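Local coordinates for protein xylose isomerase-like TIM barrel (Anabaena variabilis ATCC 29413, PDB 2QW5) that binds zinc and D-xylose in a TIM barrel and probably acts as a sugar or sugar-phosphate isomerase or epimerase, at residues E183-E189 with H219-D223; V211-S217 with R242-V248; P251-A255 with L293-R297; F230-V234 with S265-I270. All blocks are in the same frame, centred on the assembly; numbering follows the deposited sequence.

Contact 1. Residues E183-E189 with H219-D223; sequences EPITHWE and HEILD. With ZN (zinc ion), chain D; XLS (D-xylose), chain C.
His219 lays one face of its imidazole on the backbone of Ile185, whose CA stands 3.7 Å from the ring centroid and only 12° off the ring normal, a CH-pi contact. This is the tight part. The CG of His219 lies anti to its carbonyl carbon (chi1 -55°), which carries the ring from helix 217-223 over the loop after strand 179-182. The rim of the ring then meets two carboxylates turned steeply against it: Glu183 OE2 lies 3.1 Å from His219 CD2, and Glu189 OE2 comes up to CE1. Fully extended, Glu183 binds the zinc ion through OE2 at 2.1 Å and accepts from the sugar O2 on OE1, while Glu189 OE1 is held by Tyr134.

Asp223 ties the loop down a turn farther along. Thr186 OG1 donates to Asp223 OD1 at 2.8 Å, and His187 N to Asp223 OD2 at 3.0 Å, both on the syn side but tilted out of the carboxylate plane. Threonine suits this place because its hydroxyl also accepts from Trp188 N, closing an ST turn. With an alanine in place of Asp223, the Thr186 hydroxyl and the His187 amide would probably lose their acceptors, freeing the turn to shift.

Toward the second subunit the fit is looser. Leu222 CD2 comes no nearer than 4.2 Å to Trp188 CD1, and a water bridges His187 NE2 and Leu222 O; His187 ND1 bonds to Arg294 O of the second subunit. His219 NE2 and the zinc-bound water both donate to O1 of D-xylose, so helix and metal hold one sugar oxygen, consistent with a metal-assisted sugar site.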
# COMPACT_ATOMS: atom_id res chain seq x y z
N GLU A 183 -13.36 -1.57 24.24
CA GLU A 183 -13.27 -2.90 23.64
C GLU A 183 -11.83 -3.36 23.36
O GLU A 183 -11.11 -2.69 22.62
CB GLU A 183 -14.08 -2.90 22.33
CG GLU A 183 -14.28 -4.31 21.74
CD GLU A 183 -15.03 -4.31 20.43
OE1 GLU A 183 -15.11 -3.22 19.79
OE2 GLU A 183 -15.51 -5.43 20.05
N PRO A 184 -11.40 -4.49 23.96
CA PRO A 184 -10.17 -5.14 23.51
C PRO A 184 -10.50 -5.71 22.13
O PRO A 184 -11.56 -6.32 21.97
CB PRO A 184 -9.96 -6.28 24.51
CG PRO A 184 -10.90 -6.01 25.63
CD PRO A 184 -12.02 -5.25 25.07
N ILE A 185 -9.66 -5.42 21.15
CA ILE A 185 -9.89 -5.84 19.74
C ILE A 185 -8.64 -6.57 19.28
O ILE A 185 -7.55 -6.12 19.57
CB ILE A 185 -10.19 -4.61 18.86
CG1 ILE A 185 -11.60 -4.10 19.15
CG2 ILE A 185 -10.06 -4.91 17.36
CD1 ILE A 185 -11.97 -2.78 18.50
N THR A 186 -8.81 -7.63 18.52
CA THR A 186 -7.72 -8.45 18.02
C THR A 186 -6.64 -7.66 17.31
O THR A 186 -6.92 -6.66 16.65
CB THR A 186 -8.22 -9.57 17.04
OG1 THR A 186 -7.09 -10.34 16.60
CG2 THR A 186 -8.96 -9.03 15.82
N HIS A 187 -5.40 -8.12 17.48
CA HIS A 187 -4.22 -7.60 16.77
C HIS A 187 -4.41 -7.57 15.24
O HIS A 187 -3.79 -6.77 14.57
CB HIS A 187 -2.99 -8.48 17.06
CG HIS A 187 -3.09 -9.87 16.48
ND1 HIS A 187 -2.51 -10.22 15.28
CD2 HIS A 187 -3.77 -10.96 16.90
CE1 HIS A 187 -2.80 -11.47 15.01
NE2 HIS A 187 -3.56 -11.95 15.98
N TRP A 188 -5.23 -8.48 14.70
CA TRP A 188 -5.54 -8.46 13.28
C TRP A 188 -6.18 -7.17 12.81
O TRP A 188 -5.99 -6.80 11.65
CB TRP A 188 -6.42 -9.64 12.87
CG TRP A 188 -5.68 -10.93 12.70
CD1 TRP A 188 -5.80 -12.02 13.46
CD2 TRP A 188 -4.69 -11.24 11.69
NE1 TRP A 188 -4.97 -13.01 13.00
CE2 TRP A 188 -4.30 -12.57 11.90
CE3 TRP A 188 -4.13 -10.53 10.62
CZ2 TRP A 188 -3.33 -13.20 11.10
CZ3 TRP A 188 -3.20 -11.19 9.80
CH2 TRP A 188 -2.81 -12.50 10.06
N GLU A 189 -6.95 -6.51 13.69
CA GLU A 189 -7.66 -5.27 13.37
C GLU A 189 -7.08 -3.97 13.89
O GLU A 189 -7.36 -2.97 13.30
CB GLU A 189 -9.10 -5.33 13.87
CG GLU A 189 -9.94 -6.45 13.30
CD GLU A 189 -11.34 -6.44 13.88
OE1 GLU A 189 -11.95 -5.37 14.00
OE2 GLU A 189 -11.84 -7.53 14.14
N HIS A 219 -12.97 -11.40 19.88
CA HIS A 219 -11.67 -10.82 20.33
C HIS A 219 -11.04 -11.57 21.46
O HIS A 219 -9.79 -11.72 21.48
CB HIS A 219 -11.77 -9.33 20.65
CG HIS A 219 -12.31 -8.52 19.52
ND1 HIS A 219 -11.81 -8.61 18.24
CD2 HIS A 219 -13.29 -7.59 19.49
CE1 HIS A 219 -12.51 -7.81 17.45
NE2 HIS A 219 -13.37 -7.13 18.19
N GLU A 220 -11.85 -12.11 22.38
CA GLU A 220 -11.31 -12.90 23.52
C GLU A 220 -10.65 -14.19 23.04
O GLU A 220 -9.52 -14.51 23.42
CB GLU A 220 -12.40 -13.22 24.55
CG GLU A 220 -11.91 -14.00 25.80
CD GLU A 220 -10.79 -13.31 26.51
OE1 GLU A 220 -10.82 -12.06 26.57
OE2 GLU A 220 -9.88 -14.00 27.03
N ILE A 221 -11.31 -14.88 22.12
CA ILE A 221 -10.78 -16.12 21.56
C ILE A 221 -9.52 -15.88 20.73
O ILE A 221 -8.56 -16.64 20.88
CB ILE A 221 -11.83 -16.85 20.73
CG1 ILE A 221 -12.92 -17.48 21.60
CG2 ILE A 221 -11.16 -18.05 19.95
CD1 ILE A 221 -13.21 -16.91 23.08
N LEU A 222 -9.54 -14.86 19.84
CA LEU A 222 -8.40 -14.59 18.95
C LEU A 222 -7.13 -14.20 19.69
O LEU A 222 -6.05 -14.58 19.24
CB LEU A 222 -8.70 -13.56 17.85
CG LEU A 222 -9.16 -14.16 16.51
CD1 LEU A 222 -10.37 -15.08 16.70
CD2 LEU A 222 -9.38 -13.09 15.40
N ASP A 223 -7.26 -13.42 20.76
CA ASP A 223 -6.07 -12.91 21.50
C ASP A 223 -5.94 -13.23 22.99
O ASP A 223 -4.86 -13.00 23.57
CB ASP A 223 -5.99 -11.37 21.36
CG ASP A 223 -5.71 -10.91 19.95
OD1 ASP A 223 -6.30 -11.48 19.00
OD2 ASP A 223 -4.87 -9.99 19.78
ZN ZN D . -17.17 -6.15 18.91
C1 XLS C . -14.80 -3.90 15.31
C2 XLS C . -14.87 -2.48 15.85
C3 XLS C . -14.92 -1.37 14.74
C4 XLS C . -15.82 -0.19 15.06
O1 XLS C . -14.07 -4.98 15.91
O2 XLS C . -15.91 -2.34 16.82
O3 XLS C . -15.29 -1.75 13.41
O4 XLS C . -15.49 0.27 16.33
O HOH W 1 -5.31 -13.99 16.46
O HOH W 2 -16.01 -5.89 17.26

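Contact 2. Residues V211-S217 with R242-V248; sequences VGVVIDS and RLHYVQV. With ZN (zinc ion), chain D.
Asp216 and Gln247 sit side by side on neighbouring parallel strands and share one zinc ion. The strands, neighbours in a TIM barrel, run only 14° apart, with helices 217-223 and 227-240 making the crossover. Followed outward, Gln247 packs CB on Asp216 CA; CG touches Val214 CG2 at 3.9 Å; CD leads to OE1, which binds the zinc at 2.4 Å; and NE2 turns to Glu49, whose carboxylate fixes which end of the amide faces the metal. Asp216, its CG anti to the backbone N (chi1 172°), binds the ion through OD2 at 2.3 Å. Asp216 OD2 and Gln247 OE1 are 3.0 Å apart, a spacing explained by the metal that both bind, with carboxylate and amide planes almost perpendicular.

Farther back, Val214 CG2 lies against Tyr245 CD2 inside the barrel, while on the other face Ile215 CD1 meets Leu243 CD1 at 3.6 Å. A beta bulge shifts the register between Val213 and Val214: Val213 O takes only weak bonds from the amides of His244 and Tyr245. Beyond it, Ile215 N to Tyr245 O, Gln247 N to Ile215 O and Ser217 N to Gln247 O restore regular bonding. Glycine suits position 212, since a CB there would run into Arg242 O and the His244 ring. Arg242 closes this end, its NE donating to Val211 O at 2.8 Å.

While OD2 holds zinc, Asp216 OD1 caps the next helix by a weak bond from His219 N. With Glu183, Glu281 and a water, the zinc has three carboxylates and one neutral amide, which would probably leave it more Lewis acidity toward that water than a fourth carboxylate.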
# COMPACT_ATOMS: atom_id res chain seq x y z
N VAL A 211 -15.98 4.35 33.19
CA VAL A 211 -15.12 3.84 32.12
C VAL A 211 -14.80 2.38 32.42
O VAL A 211 -14.03 2.06 33.31
CB VAL A 211 -13.82 4.66 31.95
CG1 VAL A 211 -12.96 4.05 30.78
CG2 VAL A 211 -14.13 6.16 31.69
N GLY A 212 -15.43 1.49 31.67
CA GLY A 212 -15.23 0.05 31.83
C GLY A 212 -15.00 -0.66 30.52
O GLY A 212 -14.35 -0.12 29.60
N VAL A 213 -15.53 -1.88 30.43
CA VAL A 213 -15.22 -2.75 29.29
C VAL A 213 -16.42 -3.41 28.65
O VAL A 213 -17.46 -3.60 29.29
CB VAL A 213 -14.23 -3.90 29.70
CG1 VAL A 213 -13.14 -3.38 30.60
CG2 VAL A 213 -14.91 -5.01 30.41
N VAL A 214 -16.23 -3.74 27.38
CA VAL A 214 -17.08 -4.68 26.69
C VAL A 214 -16.16 -5.89 26.44
O VAL A 214 -15.00 -5.70 26.05
CB VAL A 214 -17.68 -4.17 25.37
CG1 VAL A 214 -16.62 -3.46 24.48
CG2 VAL A 214 -18.38 -5.32 24.66
N ILE A 215 -16.66 -7.10 26.71
CA ILE A 215 -15.97 -8.33 26.37
C ILE A 215 -16.73 -8.90 25.17
O ILE A 215 -17.91 -9.18 25.29
CB ILE A 215 -15.92 -9.36 27.51
CG1 ILE A 215 -15.28 -8.77 28.79
CG2 ILE A 215 -15.12 -10.62 27.05
CD1 ILE A 215 -15.38 -9.70 29.95
N ASP A 216 -16.02 -9.04 24.05
CA ASP A 216 -16.53 -9.59 22.77
C ASP A 216 -15.83 -10.94 22.62
O ASP A 216 -14.57 -10.99 22.65
CB ASP A 216 -16.16 -8.62 21.66
CG ASP A 216 -16.44 -9.16 20.24
OD1 ASP A 216 -16.10 -10.31 19.92
OD2 ASP A 216 -16.93 -8.36 19.42
N SER A 217 -16.61 -12.01 22.47
CA SER A 217 -16.08 -13.38 22.39
C SER A 217 -15.10 -13.63 21.24
O SER A 217 -14.13 -14.36 21.42
CB SER A 217 -17.23 -14.39 22.32
OG SER A 217 -18.03 -14.20 21.14
N ARG A 242 -16.94 -2.67 36.49
CA ARG A 242 -16.50 -2.26 35.14
C ARG A 242 -16.86 -3.19 33.99
O ARG A 242 -16.37 -2.97 32.88
CB ARG A 242 -15.00 -1.98 35.17
CG ARG A 242 -14.71 -0.68 35.83
CD ARG A 242 -13.25 -0.43 36.02
NE ARG A 242 -12.94 0.95 35.64
CZ ARG A 242 -11.84 1.63 35.94
NH1 ARG A 242 -10.88 1.13 36.69
NH2 ARG A 242 -11.73 2.86 35.48
N LEU A 243 -17.72 -4.20 34.22
CA LEU A 243 -18.15 -5.11 33.17
C LEU A 243 -19.46 -4.56 32.68
O LEU A 243 -20.51 -4.98 33.10
CB LEU A 243 -18.22 -6.57 33.64
CG LEU A 243 -18.58 -7.69 32.63
CD1 LEU A 243 -17.98 -7.52 31.28
CD2 LEU A 243 -18.13 -9.01 33.21
N HIS A 244 -19.37 -3.60 31.76
CA HIS A 244 -20.53 -2.88 31.27
C HIS A 244 -21.32 -3.51 30.15
O HIS A 244 -22.47 -3.12 29.92
CB HIS A 244 -20.13 -1.47 30.86
CG HIS A 244 -19.54 -0.66 31.97
ND1 HIS A 244 -19.93 -0.81 33.29
CD2 HIS A 244 -18.68 0.38 31.95
CE1 HIS A 244 -19.28 0.08 34.03
NE2 HIS A 244 -18.54 0.82 33.24
N TYR A 245 -20.72 -4.44 29.41
CA TYR A 245 -21.38 -4.97 28.20
C TYR A 245 -20.72 -6.24 27.72
O TYR A 245 -19.56 -6.48 28.02
CB TYR A 245 -21.27 -3.90 27.12
CG TYR A 245 -22.20 -4.01 25.92
CD1 TYR A 245 -23.59 -4.10 26.06
CD2 TYR A 245 -21.69 -3.86 24.64
CE1 TYR A 245 -24.44 -4.08 24.91
CE2 TYR A 245 -22.53 -3.85 23.51
CZ TYR A 245 -23.88 -3.96 23.65
OH TYR A 245 -24.65 -3.97 22.52
N VAL A 246 -21.45 -7.04 26.95
CA VAL A 246 -20.97 -8.35 26.47
C VAL A 246 -21.52 -8.57 25.05
O VAL A 246 -22.71 -8.34 24.83
CB VAL A 246 -21.44 -9.52 27.37
CG1 VAL A 246 -21.10 -10.89 26.74
CG2 VAL A 246 -20.80 -9.45 28.74
N GLN A 247 -20.62 -8.99 24.14
CA GLN A 247 -20.94 -9.30 22.76
C GLN A 247 -20.59 -10.76 22.41
O GLN A 247 -19.53 -11.27 22.82
CB GLN A 247 -20.21 -8.38 21.83
CG GLN A 247 -20.59 -6.96 21.94
CD GLN A 247 -19.85 -6.13 20.94
OE1 GLN A 247 -18.64 -6.28 20.78
NE2 GLN A 247 -20.57 -5.31 20.19
N VAL A 248 -21.50 -11.43 21.71
CA VAL A 248 -21.28 -12.80 21.23
C VAL A 248 -21.09 -12.65 19.72
O VAL A 248 -21.93 -12.05 19.02
CB VAL A 248 -22.39 -13.81 21.61
CG1 VAL A 248 -22.29 -14.10 23.13
CG2 VAL A 248 -23.79 -13.31 21.20
ZN ZN D . -17.17 -6.15 18.91
O HOH W 2 -16.01 -5.89 17.26

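Contact 3. Residues P251-A255 with L293-R297; sequences PDRGA and LRLTR
Arg297 reaches across to the 251-255 turn and donates from NH2 to Asp252 O at 3.0 Å, nearly straight at 163° and in the plane of the guanidinium. Its CG starts between the backbone N and the carbonyl carbon (chi1 56°), the chain runs extended as far as NE, and a quarter-turn (chi4 86°) sets the flat group upright between two neighbours. Gly254 CA lies over the centre of one face, 3.5 Å above the plane, and Leu295 CD2 is against the opposite face. Glycine fits because a side chain at this point would strike Arg297 NE.

Asp252 turns its carboxylate back on its own loop: OD1 accepts from Gly254 N at 2.8 Å, an Asx turn, leaving OD2 a long salt bridge of 3.8 Å to Arg297 NE. A leucine in place of Arg297 would probably leave Asp252 O without its direct donor, Phe283 O without its bond from NH1, and the charge of the Asp252 carboxylate less well balanced.

Arg253, bent at chi2 and chi3, gives Leu293 only a 4.4 Å touch from CG to CD1 and curls into the sugar pocket, where Ser249 holds NE.

The contact joins the loop after strand 243-248 to the one between helices 287-290 and 314-332. Arg253 leans on helix 217-223, and Arg294, the C-prime residue of a Schellman motif, turns to His187 and Trp188 of the second subunit.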
# COMPACT_ATOMS: atom_id res chain seq x y z
N PRO A 251 -15.48 -16.43 15.76
CA PRO A 251 -14.12 -15.98 15.33
C PRO A 251 -14.01 -15.35 13.95
O PRO A 251 -13.26 -14.39 13.78
CB PRO A 251 -13.32 -17.28 15.37
CG PRO A 251 -13.97 -18.05 16.51
CD PRO A 251 -15.45 -17.82 16.25
N ASP A 252 -14.80 -15.84 12.98
CA ASP A 252 -14.77 -15.28 11.63
C ASP A 252 -15.70 -14.07 11.45
O ASP A 252 -15.76 -13.52 10.37
CB ASP A 252 -15.02 -16.35 10.56
CG ASP A 252 -16.50 -16.60 10.26
OD1 ASP A 252 -17.37 -16.29 11.09
OD2 ASP A 252 -16.77 -17.12 9.15
N ARG A 253 -16.44 -13.71 12.51
CA ARG A 253 -17.38 -12.58 12.61
C ARG A 253 -18.64 -12.76 11.77
O ARG A 253 -19.38 -11.83 11.68
CB ARG A 253 -16.75 -11.21 12.31
CG ARG A 253 -15.35 -10.96 12.79
CD ARG A 253 -15.05 -11.29 14.21
NE ARG A 253 -15.85 -10.60 15.21
CZ ARG A 253 -15.66 -9.37 15.70
NH1 ARG A 253 -14.73 -8.51 15.23
NH2 ARG A 253 -16.50 -8.94 16.63
N GLY A 254 -18.88 -13.96 11.25
CA GLY A 254 -20.05 -14.27 10.40
C GLY A 254 -21.15 -15.04 11.13
O GLY A 254 -21.70 -14.54 12.11
N ALA A 255 -21.42 -16.28 10.67
CA ALA A 255 -22.51 -17.11 11.19
C ALA A 255 -22.24 -17.53 12.63
O ALA A 255 -21.25 -18.17 12.89
CB ALA A 255 -22.73 -18.32 10.33
N LEU A 293 -11.66 -6.55 7.18
CA LEU A 293 -11.77 -7.88 7.83
C LEU A 293 -11.36 -9.06 6.92
O LEU A 293 -11.45 -10.22 7.35
CB LEU A 293 -13.15 -8.08 8.42
CG LEU A 293 -13.64 -7.05 9.47
CD1 LEU A 293 -14.88 -7.54 10.11
CD2 LEU A 293 -12.59 -6.78 10.53
N ARG A 294 -10.93 -8.78 5.68
CA ARG A 294 -10.45 -9.80 4.72
C ARG A 294 -11.47 -10.90 4.58
O ARG A 294 -11.21 -12.07 4.84
CB ARG A 294 -9.05 -10.32 5.15
CG ARG A 294 -8.04 -9.17 5.08
CD ARG A 294 -6.66 -9.65 5.46
NE ARG A 294 -5.68 -8.65 5.11
CZ ARG A 294 -4.37 -8.71 5.36
NH1 ARG A 294 -3.83 -9.69 6.06
NH2 ARG A 294 -3.59 -7.73 4.93
N LEU A 295 -12.67 -10.48 4.16
CA LEU A 295 -13.81 -11.37 4.12
C LEU A 295 -13.88 -12.10 2.79
O LEU A 295 -14.26 -11.54 1.79
CB LEU A 295 -15.11 -10.60 4.41
CG LEU A 295 -15.24 -9.94 5.79
CD1 LEU A 295 -16.56 -9.13 5.89
CD2 LEU A 295 -15.08 -10.98 6.90
N THR A 296 -13.49 -13.37 2.83
CA THR A 296 -13.52 -14.25 1.68
C THR A 296 -14.90 -14.94 1.58
O THR A 296 -15.27 -15.45 0.52
CB THR A 296 -12.41 -15.30 1.75
OG1 THR A 296 -12.70 -16.17 2.84
CG2 THR A 296 -10.97 -14.64 1.96
N ARG A 297 -15.66 -14.96 2.69
CA ARG A 297 -16.99 -15.58 2.72
C ARG A 297 -18.03 -14.79 1.94
O ARG A 297 -17.97 -13.55 1.85
CB ARG A 297 -17.49 -15.76 4.17
CG ARG A 297 -17.54 -14.48 5.08
CD ARG A 297 -18.18 -14.80 6.43
NE ARG A 297 -17.75 -13.87 7.48
CZ ARG A 297 -18.28 -12.69 7.77
NH1 ARG A 297 -19.29 -12.20 7.08
NH2 ARG A 297 -17.75 -11.97 8.77
O HOH W 3 -14.34 -13.97 8.13
O HOH W 4 -13.42 -11.53 9.81

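Contact 4. Residues F230-V234 with S265-I270; sequences FKTQV and SFLTPI
Phe230 and Phe266 form the aromatic part of this helix pair. Their planes are nearly parallel, 15° apart, but slid so far that the rings barely overlap; the centroids stand 5.4 Å apart, and the closest approach, Phe230 CZ to Phe266 CE1, is 3.6 Å. Phe230 points across because its CG is anti to the backbone N (chi1 178°).

Aliphatic contacts fill in around the rings. Ile270 CD1 meets the edge of Phe230 at CZ while lying over a face of Phe266, so one methyl serves both aromatics. Pro269 presents a compact ring, CG to Phe230 CE2 at 4.0 Å and CB to Lys231 CG, and beta-branched Val234 suits its place by sending CG1 to Pro269 and CG2 to Ile270 CG1 at 4.1 Å.

The polar part is purely backbone. Proline has no N-H to give to the preceding turn, and the helix kinks there. Phe266 O, buried by the contact, has no hydrogen-bond partner in the model; the edge of Phe230 approaches it, CE2 lying 3.5 Å away.

Segments 230-234 and 265-270 pass at 9.5 Å between axes, crossing at -30°; their helices, 227-240 and 263-273, are neighbours in the barrel's outer layer. Beneath them Phe230, Val234 and Phe266 rest on Ile215 of strand 211-216, helix 196-203 flanks Phe230, helix 314-332 packs on Leu267, and Trp260 of the second subunit meets Phe230 edge-to-face.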
# COMPACT_ATOMS: atom_id res chain seq x y z
N PHE A 230 -9.14 -15.94 31.98
CA PHE A 230 -10.36 -15.20 31.66
C PHE A 230 -11.40 -15.10 32.79
O PHE A 230 -11.96 -14.02 33.03
CB PHE A 230 -11.02 -15.82 30.44
CG PHE A 230 -12.31 -15.17 30.06
CD1 PHE A 230 -12.31 -13.86 29.58
CD2 PHE A 230 -13.52 -15.87 30.13
CE1 PHE A 230 -13.50 -13.25 29.19
CE2 PHE A 230 -14.69 -15.27 29.75
CZ PHE A 230 -14.69 -13.96 29.29
N LYS A 231 -11.61 -16.22 33.49
CA LYS A 231 -12.49 -16.29 34.65
C LYS A 231 -12.04 -15.30 35.75
O LYS A 231 -12.87 -14.62 36.33
CB LYS A 231 -12.58 -17.75 35.16
CG LYS A 231 -13.56 -17.95 36.33
CD LYS A 231 -13.73 -19.39 36.84
CE LYS A 231 -14.51 -19.38 38.20
NZ LYS A 231 -14.87 -20.71 38.74
N THR A 232 -10.74 -15.23 36.03
CA THR A 232 -10.20 -14.29 37.00
C THR A 232 -10.42 -12.82 36.57
O THR A 232 -10.68 -11.93 37.41
CB THR A 232 -8.68 -14.46 37.27
OG1 THR A 232 -7.91 -14.05 36.13
CG2 THR A 232 -8.35 -15.84 37.65
N GLN A 233 -10.25 -12.55 35.26
CA GLN A 233 -10.45 -11.22 34.70
C GLN A 233 -11.95 -10.82 34.77
O GLN A 233 -12.27 -9.68 35.15
CB GLN A 233 -9.92 -11.15 33.26
CG GLN A 233 -8.42 -11.29 33.16
CD GLN A 233 -7.88 -11.52 31.73
OE1 GLN A 233 -8.51 -12.18 30.89
NE2 GLN A 233 -6.67 -11.03 31.49
N VAL A 234 -12.85 -11.74 34.42
CA VAL A 234 -14.30 -11.50 34.54
C VAL A 234 -14.71 -11.16 35.99
O VAL A 234 -15.39 -10.13 36.25
CB VAL A 234 -15.18 -12.67 33.97
CG1 VAL A 234 -16.62 -12.48 34.34
CG2 VAL A 234 -15.04 -12.75 32.47
N SER A 265 -17.50 -22.11 28.24
CA SER A 265 -16.33 -21.48 28.89
C SER A 265 -16.30 -19.98 28.88
O SER A 265 -15.74 -19.36 29.80
CB SER A 265 -15.05 -22.01 28.27
OG SER A 265 -14.84 -23.29 28.80
N PHE A 266 -16.91 -19.39 27.86
CA PHE A 266 -17.00 -17.94 27.72
C PHE A 266 -18.17 -17.39 28.55
O PHE A 266 -18.00 -16.46 29.31
CB PHE A 266 -17.16 -17.53 26.24
CG PHE A 266 -17.29 -16.06 26.05
CD1 PHE A 266 -16.16 -15.23 26.19
CD2 PHE A 266 -18.54 -15.47 25.79
CE1 PHE A 266 -16.27 -13.85 26.04
CE2 PHE A 266 -18.67 -14.08 25.65
CZ PHE A 266 -17.51 -13.26 25.77
N LEU A 267 -19.37 -17.96 28.39
CA LEU A 267 -20.54 -17.43 29.07
C LEU A 267 -20.72 -17.78 30.54
O LEU A 267 -21.33 -16.99 31.27
CB LEU A 267 -21.85 -17.80 28.33
CG LEU A 267 -22.21 -17.14 26.99
CD1 LEU A 267 -23.49 -17.73 26.53
CD2 LEU A 267 -22.34 -15.63 27.10
N THR A 268 -20.26 -18.95 30.97
CA THR A 268 -20.47 -19.36 32.37
C THR A 268 -19.97 -18.32 33.39
O THR A 268 -20.76 -17.91 34.23
CB THR A 268 -19.93 -20.76 32.65
OG1 THR A 268 -20.69 -21.68 31.86
CG2 THR A 268 -20.06 -21.09 34.14
N PRO A 269 -18.70 -17.86 33.30
CA PRO A 269 -18.26 -16.86 34.28
C PRO A 269 -18.97 -15.50 34.19
O PRO A 269 -19.15 -14.83 35.22
CB PRO A 269 -16.76 -16.72 34.01
CG PRO A 269 -16.54 -17.30 32.66
CD PRO A 269 -17.61 -18.29 32.41
N ILE A 270 -19.39 -15.13 32.98
CA ILE A 270 -20.06 -13.86 32.73
C ILE A 270 -21.47 -13.84 33.31
O ILE A 270 -21.82 -12.90 34.01
CB ILE A 270 -20.11 -13.52 31.21
CG1 ILE A 270 -18.68 -13.20 30.70
CG2 ILE A 270 -21.04 -12.34 30.94
CD1 ILE A 270 -18.56 -13.12 29.17

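All four contacts are largely buried, yet their chemistry follows their depth. Contact 2 is the barrel wall itself, backbone bonds with zinc ligands at one end; contact 4 lies outside it, apolar, packing on the same strand through Ile215, with Lys231 at its exposed rim. Around the sugar pocket, contact 3 joins two loops, contact 1 a loop and a short helix, and both are polar. Contacts 1, 3 and 4 touch the second subunit; contact 2 does not. Contacts 1 and 2 share the zinc because Glu183, Asp216 and Gln247 are its ligands, and strand 211-216 runs straight into helix 217-223. Arg253 of contact 3 forms salt bridges with Glu189 and Asp216.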